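Local coordinates for protein caprin-1 (Homo sapiens, PDB 4WBP) that binds mRNAs to regulate their transport, translation and/or stability, and promotes stress granule formation together with G3BP1 and G3BP2, at residues Asp56-Leu61 against Pro93-Thr98. Residues are numbered along the deposited sequence; the frame is centred on the assembly and turned at random.
Sequences DEFYKL and PVCGTT
With SG anti to its carbonyl carbon (chi1 -56°), Cys95 drives its sulfur from the apex of a tight turn onto the flank of helix 49-62, while Phe58, whose CG lies anti to the backbone N (chi1 -179°), brings its ring beside Val94. The sulfur settles against the helix backbone itself, SG lying 3.7 Å from Phe58 N, with CB of Glu57 to one side at 4.0 Å from SG. Beyond CB the Glu57 chain bends at chi2 and takes its carboxylate away from the turn. One helical turn further on, Leu61 uses a single methyl for two contacts: its CD1 is 3.7 Å from Val94 CG2 and 3.9 Å from Cys95 SG. Leu61 and Val94 pass alongside one another, running in opposite directions. Val94 CG2 also approaches the Phe58 ring at its edge, 4.2 Å from CD1, and the cysteine sulfur likewise lies at the ring edge rather than over a face.

The turn is a type I' beta turn from Val94 to Thr97, joining two very short, weakly bonded antiparallel strands of a beta hairpin in the Caprin-1 dimerization domain. Paired backbone bonds close it, Val94 N to Thr97 O at 2.7 Å and Thr97 N to Val94 O at 2.8 Å. Cys95 and Gly96 both adopt the left-handed backbone conformation of such turns. Phe58 and Val94 both also touch Tyr99 and Leu102 of helix 99-112, whose N-cap is Thr98; helix 49-62, the hairpin and helix 99-112 thus meet in one apolar cluster.

With no hydrogen bond between the segments, their fit depends on the shapes of sulfur, methyls and ring edge, and no other chain of the assembly touches either segment: the contact belongs to the subunit's internal packing.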
# COMPACT_ATOMS: atom_id res chain seq x y z
N ASP A 56 -4.89 -11.44 11.34
CA ASP A 56 -4.23 -12.43 10.51
C ASP A 56 -5.11 -12.76 9.31
O ASP A 56 -4.64 -12.90 8.18
CB ASP A 56 -3.97 -13.71 11.31
CG ASP A 56 -2.98 -13.51 12.44
OD1 ASP A 56 -2.07 -12.67 12.30
OD2 ASP A 56 -3.12 -14.19 13.48
N GLU A 57 -6.41 -12.87 9.57
CA GLU A 57 -7.40 -13.22 8.56
C GLU A 57 -7.67 -12.10 7.56
O GLU A 57 -7.83 -12.34 6.36
CB GLU A 57 -8.71 -13.62 9.24
CG GLU A 57 -9.47 -14.72 8.53
CD GLU A 57 -8.79 -16.07 8.65
OE1 GLU A 57 -8.15 -16.32 9.70
OE2 GLU A 57 -8.88 -16.87 7.70
N PHE A 58 -7.72 -10.87 8.06
CA PHE A 58 -7.95 -9.68 7.24
C PHE A 58 -6.75 -9.39 6.34
O PHE A 58 -6.90 -8.95 5.19
CB PHE A 58 -8.23 -8.48 8.14
CG PHE A 58 -8.51 -7.20 7.40
CD1 PHE A 58 -9.78 -6.91 6.95
CD2 PHE A 58 -7.50 -6.28 7.19
CE1 PHE A 58 -10.04 -5.73 6.27
CE2 PHE A 58 -7.75 -5.10 6.52
CZ PHE A 58 -9.03 -4.82 6.06
N TYR A 59 -5.56 -9.64 6.89
CA TYR A 59 -4.33 -9.45 6.14
C TYR A 59 -4.34 -10.22 4.83
O TYR A 59 -3.87 -9.71 3.81
CB TYR A 59 -3.13 -9.91 6.97
CG TYR A 59 -1.86 -9.91 6.17
CD1 TYR A 59 -1.27 -8.73 5.78
CD2 TYR A 59 -1.26 -11.10 5.78
CE1 TYR A 59 -0.12 -8.71 5.04
CE2 TYR A 59 -0.11 -11.10 5.03
CZ TYR A 59 0.45 -9.90 4.66
OH TYR A 59 1.60 -9.88 3.92
N LYS A 60 -4.85 -11.45 4.87
CA LYS A 60 -4.97 -12.26 3.67
C LYS A 60 -5.87 -11.60 2.64
O LYS A 60 -5.63 -11.69 1.44
CB LYS A 60 -5.50 -13.65 4.01
CG LYS A 60 -4.45 -14.58 4.56
CD LYS A 60 -5.06 -15.92 4.92
CE LYS A 60 -3.98 -16.92 5.27
NZ LYS A 60 -4.56 -18.26 5.60
N LEU A 61 -6.92 -10.94 3.12
CA LEU A 61 -7.89 -10.32 2.25
C LEU A 61 -7.30 -9.09 1.57
O LEU A 61 -7.54 -8.86 0.38
CB LEU A 61 -9.14 -9.91 3.03
CG LEU A 61 -9.90 -11.03 3.74
CD1 LEU A 61 -11.09 -10.45 4.50
CD2 LEU A 61 -10.35 -12.08 2.75
N PRO A 93 -20.22 -7.17 7.04
CA PRO A 93 -19.52 -8.33 7.60
C PRO A 93 -18.17 -8.59 6.95
O PRO A 93 -18.02 -8.48 5.73
CB PRO A 93 -20.49 -9.49 7.32
CG PRO A 93 -21.37 -9.01 6.21
CD PRO A 93 -21.51 -7.53 6.44
N VAL A 94 -17.19 -8.95 7.78
CA VAL A 94 -15.86 -9.33 7.34
C VAL A 94 -15.16 -10.10 8.46
O VAL A 94 -15.24 -9.71 9.62
CB VAL A 94 -15.02 -8.10 6.90
CG1 VAL A 94 -14.90 -7.09 8.03
CG2 VAL A 94 -13.65 -8.53 6.39
N CYS A 95 -14.49 -11.19 8.10
CA CYS A 95 -13.81 -12.05 9.08
C CYS A 95 -14.71 -12.53 10.22
O CYS A 95 -14.22 -12.87 11.30
CB CYS A 95 -12.58 -11.35 9.65
SG CYS A 95 -11.39 -10.79 8.42
N GLY A 96 -16.01 -12.57 9.99
CA GLY A 96 -16.95 -13.00 11.01
C GLY A 96 -17.32 -11.87 11.95
O GLY A 96 -17.93 -12.09 12.99
N THR A 97 -16.94 -10.66 11.57
CA THR A 97 -17.19 -9.47 12.37
C THR A 97 -17.44 -8.28 11.45
O THR A 97 -17.86 -8.47 10.31
CB THR A 97 -16.03 -9.18 13.35
OG1 THR A 97 -16.16 -7.85 13.87
CG2 THR A 97 -14.68 -9.30 12.65
N THR A 98 -17.18 -7.07 11.93
CA THR A 98 -17.40 -5.88 11.11
C THR A 98 -16.11 -5.09 10.91
O THR A 98 -15.16 -5.24 11.68
CB THR A 98 -18.44 -4.95 11.75
OG1 THR A 98 -17.92 -4.40 12.96
CG2 THR A 98 -19.74 -5.69 12.03